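Local coordinates for putative aspartate aminotransferase (Thermus thermophilus, PDB 1IUG), which probably catalyses the pyridoxal-phosphate-dependent transfer of an amino group from an amino acid such as aspartate to a 2-oxo acid, at residues Y106-T111 and Q313-G318; V128-S133 and R279-V284; G210-L215 and S227-A232. All coordinates share one frame; numbering follows the deposited sequence.

Overall arrangement
From the N terminus, three strands of the seven-stranded sheet precede segment 106-111. This segment follows strand 100-105, one edge of that sheet, and pairs with residues 313-318, between strands 307-311 and 320-323, to close contact 1, the widest loop. Nested within it, contact 2 joins residues 128-133, starting at the end of strand 124-128, to 279-284, which lead into strand 285-288. Both therefore bind the large sheet's domain to the smaller five-stranded sheet, and they touch where Gln313 packs on Ser133. Contact 3 is local, spanning helix 215-222, and nests inside both loops. It lies on the opposite side of the chain's centre from contact 1, about 34 Å away centre to centre, against the second subunit.

Contact 1 of 3, residues Y106-T111 and Q313-G318; sequences YPYGDT and QGPLKG
Tyr108 meets the turn at Pro315 and Leu316 along nearly the whole length of its side chain. At the root, CB lies 4.0 Å from Leu316 CD1, and one step out the ring atom CD1 is 3.9 Å from Leu316 CG; the leucine methyl CD1 approaches the ring at its edge, in plane. Further on the neighbour changes to proline. Pro315 CD sits over one face, offset toward the rim, 3.7 Å from CE1 and 3.6 Å from CZ of Tyr108, in a CH-pi contact whose carbon stands 22° off the ring normal. At the tip, Tyr108 OH is 3.9 Å from the same Pro315 CD. With CG beside the backbone N and roughly anti to the carbonyl carbon (chi1 -87°), the ring projects from the type II turn Pro107-Asp110 toward the 3-10 segment 315-316. Gln313 O lies near CE1 but is taken up by Leu316 N within its own turn, while Gln313 OE1 is hydrogen-bonded to Lys85 NZ, and the Gln313 side chain lies beside Arg322, predicted to bind substrate. The join between these two loops is thus made of apolar carbon and a pi face, and depends on matched shape more than on directional polar bonds.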
# COMPACT_ATOMS: atom_id res chain seq x y z
N TYR A 106 -30.42 7.08 -0.00
CA TYR A 106 -31.31 5.97 0.29
C TYR A 106 -31.11 5.60 1.74
O TYR A 106 -30.02 5.78 2.29
CB TYR A 106 -30.99 4.75 -0.57
CG TYR A 106 -31.28 4.94 -2.03
CD1 TYR A 106 -30.33 5.50 -2.88
CD2 TYR A 106 -32.50 4.55 -2.58
CE1 TYR A 106 -30.58 5.67 -4.23
CE2 TYR A 106 -32.77 4.72 -3.92
CZ TYR A 106 -31.80 5.28 -4.74
OH TYR A 106 -32.04 5.43 -6.09
N PRO A 107 -32.16 5.11 2.41
CA PRO A 107 -32.02 4.72 3.81
C PRO A 107 -31.02 3.56 3.90
O PRO A 107 -31.01 2.68 3.03
CB PRO A 107 -33.43 4.23 4.16
CG PRO A 107 -34.30 5.08 3.29
CD PRO A 107 -33.57 5.05 1.98
N TYR A 108 -30.14 3.60 4.90
CA TYR A 108 -29.16 2.53 5.07
C TYR A 108 -29.90 1.20 5.15
O TYR A 108 -30.81 1.03 5.96
CB TYR A 108 -28.32 2.76 6.34
CG TYR A 108 -27.10 3.64 6.14
CD1 TYR A 108 -25.89 3.33 6.77
CD2 TYR A 108 -27.15 4.79 5.35
CE1 TYR A 108 -24.76 4.14 6.61
CE2 TYR A 108 -26.03 5.61 5.19
CZ TYR A 108 -24.84 5.28 5.82
OH TYR A 108 -23.73 6.08 5.69
N GLY A 109 -29.53 0.28 4.26
CA GLY A 109 -30.17 -1.02 4.21
C GLY A 109 -30.87 -1.21 2.88
O GLY A 109 -31.18 -2.34 2.48
N ASP A 110 -31.13 -0.10 2.20
CA ASP A 110 -31.80 -0.10 0.89
C ASP A 110 -30.79 -0.05 -0.25
O ASP A 110 -29.60 0.19 -0.04
CB ASP A 110 -32.76 1.09 0.77
CG ASP A 110 -34.03 0.91 1.59
OD1 ASP A 110 -33.95 0.39 2.72
OD2 ASP A 110 -35.10 1.31 1.09
N THR A 111 -31.28 -0.30 -1.46
CA THR A 111 -30.45 -0.27 -2.66
C THR A 111 -31.19 0.51 -3.75
O THR A 111 -32.42 0.61 -3.72
CB THR A 111 -30.12 -1.69 -3.19
OG1 THR A 111 -31.34 -2.42 -3.41
CG2 THR A 111 -29.24 -2.44 -2.21
N GLN A 313 -22.04 1.93 11.52
CA GLN A 313 -21.35 3.16 11.13
C GLN A 313 -22.39 4.18 10.68
O GLN A 313 -23.49 3.80 10.25
CB GLN A 313 -20.37 2.87 9.98
CG GLN A 313 -19.30 1.82 10.30
CD GLN A 313 -19.22 0.71 9.25
OE1 GLN A 313 -18.18 0.50 8.63
NE2 GLN A 313 -20.33 0.00 9.06
N GLY A 314 -22.06 5.46 10.79
CA GLY A 314 -23.00 6.51 10.41
C GLY A 314 -24.30 6.42 11.18
O GLY A 314 -24.28 6.29 12.41
N PRO A 315 -25.46 6.47 10.50
CA PRO A 315 -26.79 6.39 11.11
C PRO A 315 -27.06 5.10 11.89
O PRO A 315 -27.96 5.05 12.73
CB PRO A 315 -27.72 6.50 9.90
CG PRO A 315 -26.94 7.35 8.95
CD PRO A 315 -25.57 6.75 9.06
N LEU A 316 -26.28 4.06 11.58
CA LEU A 316 -26.44 2.76 12.25
C LEU A 316 -25.51 2.58 13.45
O LEU A 316 -25.52 1.54 14.10
CB LEU A 316 -26.22 1.63 11.24
CG LEU A 316 -27.16 1.58 10.04
CD1 LEU A 316 -26.82 0.38 9.18
CD2 LEU A 316 -28.61 1.51 10.50
N LYS A 317 -24.71 3.61 13.73
CA LYS A 317 -23.77 3.60 14.85
C LYS A 317 -24.56 3.40 16.14
O LYS A 317 -25.46 4.17 16.47
CB LYS A 317 -23.02 4.94 14.87
CG LYS A 317 -21.63 4.95 15.52
CD LYS A 317 -21.64 4.54 16.98
CE LYS A 317 -20.24 4.57 17.61
NZ LYS A 317 -19.15 4.99 16.67
N GLY A 318 -24.24 2.32 16.86
CA GLY A 318 -24.93 2.01 18.10
C GLY A 318 -26.29 1.35 17.94
O GLY A 318 -26.91 0.97 18.94

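Contact 2 of 3, residues V128-S133 and R279-V284; sequences VHSETS and RFSPAV
Ser130 and Ser281 make the close part of this contact, hydroxyl to hydroxyl, with their OG atoms 2.6 Å apart in a hydrogen bond whose direction is unsettled. In both serines OG is anti to the backbone N (chi1 173° and 170°), which turns the two hydroxyls toward each other. Ser281 OG also receives a weak bond from Ala283 N at 3.3 Å, inside the type I turn Ser281-Val284, and Ala283 CB lies 3.9 Å from Ser130 OG. Thr162 is a further partner of Ser130, so the buried hydroxyls belong to a small polar network. The other end is looser and merely van der Waals: Val284 CG1 is 3.6 Å from Thr132 O, and the methyls Thr132 CG2 and Val284 CG1 stand 4.3 Å apart. Here the polar end of Thr132 turns to Thr162 and to O3 of the cofactor-bearing lysine at position 185. Every touching residue is buried, whereas Pro282, in the turn beside them, is partly exposed. Ser281 shares backbone bonds with Gly135 and packs on Leu137 of strand 136-137, the antiparallel partner of strand 130-131, while Phe86 of helix 85-96 lies against Thr132 and Val284 leads into strand 285-288.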
# COMPACT_ATOMS: atom_id res chain seq x y z
N VAL A 128 -21.78 0.54 -5.57
CA VAL A 128 -21.15 -0.36 -4.61
C VAL A 128 -21.97 -1.65 -4.70
O VAL A 128 -23.16 -1.67 -4.38
CB VAL A 128 -21.17 0.21 -3.17
CG1 VAL A 128 -20.66 -0.82 -2.18
CG2 VAL A 128 -20.30 1.45 -3.10
N HIS A 129 -21.33 -2.70 -5.20
CA HIS A 129 -21.98 -4.00 -5.37
C HIS A 129 -22.47 -4.57 -4.04
O HIS A 129 -23.66 -4.86 -3.88
CB HIS A 129 -21.02 -4.97 -6.06
CG HIS A 129 -21.68 -6.19 -6.62
ND1 HIS A 129 -23.05 -6.38 -6.57
CD2 HIS A 129 -21.18 -7.27 -7.26
CE1 HIS A 129 -23.35 -7.52 -7.15
NE2 HIS A 129 -22.24 -8.08 -7.57
N SER A 130 -21.55 -4.73 -3.10
CA SER A 130 -21.88 -5.24 -1.78
C SER A 130 -21.56 -4.14 -0.76
O SER A 130 -20.39 -3.84 -0.51
CB SER A 130 -21.09 -6.51 -1.50
OG SER A 130 -21.26 -6.94 -0.16
N GLU A 131 -22.60 -3.50 -0.23
CA GLU A 131 -22.44 -2.44 0.75
C GLU A 131 -22.24 -3.11 2.11
O GLU A 131 -23.19 -3.38 2.85
CB GLU A 131 -23.68 -1.53 0.75
CG GLU A 131 -23.64 -0.37 1.75
CD GLU A 131 -22.38 0.48 1.64
OE1 GLU A 131 -22.31 1.35 0.74
OE2 GLU A 131 -21.46 0.30 2.46
N THR A 132 -20.98 -3.38 2.42
CA THR A 132 -20.59 -4.06 3.65
C THR A 132 -21.13 -3.47 4.95
O THR A 132 -21.41 -4.20 5.91
CB THR A 132 -19.06 -4.17 3.74
OG1 THR A 132 -18.53 -4.45 2.44
CG2 THR A 132 -18.67 -5.30 4.68
N SER A 133 -21.29 -2.15 4.98
CA SER A 133 -21.79 -1.46 6.17
C SER A 133 -23.24 -1.82 6.50
O SER A 133 -23.63 -1.80 7.67
CB SER A 133 -21.66 0.06 6.00
OG SER A 133 -22.52 0.54 4.99
N ARG A 279 -32.03 -6.78 0.30
CA ARG A 279 -31.26 -7.63 -0.60
C ARG A 279 -30.05 -8.08 0.20
O ARG A 279 -29.28 -7.26 0.69
CB ARG A 279 -30.81 -6.82 -1.81
CG ARG A 279 -31.77 -6.80 -2.98
CD ARG A 279 -32.02 -8.19 -3.53
NE ARG A 279 -32.11 -8.18 -4.99
CZ ARG A 279 -31.07 -8.06 -5.81
NH1 ARG A 279 -29.84 -7.93 -5.33
NH2 ARG A 279 -31.27 -8.09 -7.12
N PHE A 280 -29.86 -9.39 0.29
CA PHE A 280 -28.76 -9.93 1.08
C PHE A 280 -27.47 -10.26 0.36
O PHE A 280 -27.46 -10.99 -0.63
CB PHE A 280 -29.25 -11.15 1.87
CG PHE A 280 -30.47 -10.88 2.70
CD1 PHE A 280 -31.74 -10.90 2.12
CD2 PHE A 280 -30.36 -10.58 4.05
CE1 PHE A 280 -32.87 -10.62 2.87
CE2 PHE A 280 -31.48 -10.29 4.81
CZ PHE A 280 -32.74 -10.31 4.22
N SER A 281 -26.38 -9.68 0.86
CA SER A 281 -25.05 -9.93 0.33
C SER A 281 -24.48 -11.08 1.16
O SER A 281 -24.68 -11.12 2.38
CB SER A 281 -24.16 -8.70 0.52
OG SER A 281 -22.81 -9.00 0.22
N PRO A 282 -23.79 -12.03 0.52
CA PRO A 282 -23.21 -13.17 1.24
C PRO A 282 -21.97 -12.80 2.06
O PRO A 282 -21.43 -13.64 2.77
CB PRO A 282 -22.83 -14.13 0.10
CG PRO A 282 -23.59 -13.63 -1.11
CD PRO A 282 -23.56 -12.15 -0.93
N ALA A 283 -21.54 -11.55 1.97
CA ALA A 283 -20.35 -11.08 2.67
C ALA A 283 -20.49 -10.81 4.17
O ALA A 283 -19.50 -10.88 4.90
CB ALA A 283 -19.80 -9.83 1.99
N VAL A 284 -21.70 -10.51 4.62
CA VAL A 284 -21.91 -10.19 6.03
C VAL A 284 -23.38 -10.29 6.41
O VAL A 284 -24.26 -10.20 5.55
CB VAL A 284 -21.38 -8.75 6.32
CG1 VAL A 284 -22.09 -7.74 5.43
CG2 VAL A 284 -21.54 -8.38 7.79

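Contact 3 of 3, residues G210-L215 and S227-A232; sequences GYYLDL and SAWTPA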
# COMPACT_ATOMS: atom_id res chain seq x y z
N GLY A 210 -2.78 11.78 -12.14
CA GLY A 210 -2.26 11.57 -10.80
C GLY A 210 -0.80 11.13 -10.93
O GLY A 210 -0.23 11.22 -12.02
N TYR A 211 -0.16 10.71 -9.84
CA TYR A 211 1.22 10.25 -9.94
C TYR A 211 1.40 8.78 -9.52
O TYR A 211 1.62 7.92 -10.36
CB TYR A 211 2.20 11.15 -9.16
CG TYR A 211 3.64 10.86 -9.54
CD1 TYR A 211 4.17 11.37 -10.73
CD2 TYR A 211 4.43 10.01 -8.77
CE1 TYR A 211 5.46 11.03 -11.14
CE2 TYR A 211 5.72 9.67 -9.17
CZ TYR A 211 6.22 10.18 -10.36
OH TYR A 211 7.47 9.81 -10.79
N TYR A 212 1.31 8.51 -8.22
CA TYR A 212 1.45 7.15 -7.71
C TYR A 212 0.37 6.25 -8.28
O TYR A 212 0.62 5.07 -8.55
CB TYR A 212 1.35 7.13 -6.18
CG TYR A 212 1.50 5.76 -5.54
CD1 TYR A 212 2.76 5.26 -5.21
CD2 TYR A 212 0.38 4.99 -5.21
CE1 TYR A 212 2.91 4.02 -4.57
CE2 TYR A 212 0.51 3.76 -4.57
CZ TYR A 212 1.78 3.28 -4.25
OH TYR A 212 1.91 2.07 -3.60
N LEU A 213 -0.83 6.80 -8.48
CA LEU A 213 -1.94 6.03 -9.00
C LEU A 213 -2.31 6.24 -10.47
O LEU A 213 -3.46 6.05 -10.89
CB LEU A 213 -3.15 6.14 -8.05
CG LEU A 213 -4.20 7.26 -8.07
CD1 LEU A 213 -4.76 7.39 -6.66
CD2 LEU A 213 -3.63 8.58 -8.54
N ASP A 214 -1.32 6.64 -11.26
CA ASP A 214 -1.47 6.84 -12.70
C ASP A 214 -1.56 5.41 -13.26
O ASP A 214 -0.58 4.66 -13.20
CB ASP A 214 -0.22 7.56 -13.24
CG ASP A 214 -0.24 7.78 -14.75
OD1 ASP A 214 -0.74 6.93 -15.52
OD2 ASP A 214 0.29 8.82 -15.19
N LEU A 215 -2.72 5.03 -13.78
CA LEU A 215 -2.92 3.69 -14.31
C LEU A 215 -2.23 3.43 -15.65
O LEU A 215 -1.95 2.28 -15.99
CB LEU A 215 -4.41 3.35 -14.37
CG LEU A 215 -5.00 2.66 -13.13
CD1 LEU A 215 -4.36 3.15 -11.84
CD2 LEU A 215 -6.50 2.84 -13.09
N SER A 227 5.81 -3.52 -12.29
CA SER A 227 4.92 -2.56 -11.66
C SER A 227 5.68 -1.24 -11.67
O SER A 227 6.90 -1.22 -11.84
CB SER A 227 4.53 -2.98 -10.23
OG SER A 227 5.66 -3.16 -9.41
N ALA A 228 4.95 -0.13 -11.55
CA ALA A 228 5.58 1.19 -11.57
C ALA A 228 6.61 1.33 -10.45
O ALA A 228 7.73 1.78 -10.69
CB ALA A 228 4.52 2.27 -11.47
N TRP A 229 6.23 0.93 -9.24
CA TRP A 229 7.12 1.02 -8.08
C TRP A 229 7.28 -0.38 -7.48
O TRP A 229 6.85 -1.36 -8.08
CB TRP A 229 6.51 1.96 -7.03
CG TRP A 229 5.55 2.97 -7.61
CD1 TRP A 229 4.19 2.99 -7.45
CD2 TRP A 229 5.87 4.06 -8.48
NE1 TRP A 229 3.64 4.02 -8.18
CE2 TRP A 229 4.65 4.69 -8.82
CE3 TRP A 229 7.07 4.56 -9.01
CZ2 TRP A 229 4.60 5.81 -9.67
CZ3 TRP A 229 7.01 5.67 -9.86
CH2 TRP A 229 5.79 6.28 -10.17
N THR A 230 7.91 -0.48 -6.31
CA THR A 230 8.08 -1.78 -5.68
C THR A 230 6.72 -2.26 -5.19
O THR A 230 6.03 -1.55 -4.47
CB THR A 230 9.06 -1.73 -4.50
OG1 THR A 230 10.28 -1.12 -4.93
CG2 THR A 230 9.36 -3.14 -4.00
N PRO A 231 6.30 -3.45 -5.64
CA PRO A 231 5.00 -3.99 -5.21
C PRO A 231 5.15 -4.84 -3.96
O PRO A 231 6.25 -5.31 -3.65
CB PRO A 231 4.61 -4.86 -6.40
CG PRO A 231 5.94 -5.49 -6.76
CD PRO A 231 6.93 -4.32 -6.65
N ALA A 232 4.06 -5.01 -3.22
CA ALA A 232 4.08 -5.85 -2.03
C ALA A 232 4.04 -7.29 -2.57
O ALA A 232 3.02 -7.99 -2.48
CB ALA A 232 2.87 -5.56 -1.15
O HOH W 1 3.86 0.15 -5.32
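Trp229 packs its indole against Tyr211 and Tyr212, and one polar bond sets its place: NE1 donates to Tyr212 O at 3.2 Å. The bond is nearly straight, 170° at the hydrogen, and lies in both the indole plane and the carbonyl plane, where it meets a lone pair. Both tyrosine rings lie to one side of the indole plane, with Ala228 CB 3.6 Å above the opposite face. The Tyr212 ring runs alongside the five-membered ring with planes only 13° apart but slid so far that they barely overlap, CE1 touching Trp229 CD1 at 3.3 Å. Tyr212 has CG anti to its N (chi1 -179°), and its ring thereby reaches past NE1 toward the CD1 side. At the benzo end, Tyr211 CE2 meets Trp229 CH2 at 3.5 Å in a second slipped, more tilted pair. An alanine in place of Trp229 would probably leave Tyr212 O without its donor and the two tyrosine rings without the indole they pack against. Further out, a water links Tyr212 OH to Thr230 O, and that hydroxyl is also bonded to Thr57 O of its own chain and Ser59 N of the second subunit. Arg217 makes a cation-pi contact with Tyr211, whose OH bonds Glu92 of the second subunit. Trp229 and Thr230 both reach the cofactor-modified lysine of the second subunit, Thr230 OG1 by a hydrogen bond. This aromatic cluster thus lies at an active site shared across the dimer interface, the arrangement characteristic of fold-type I pyridoxal-phosphate enzymes.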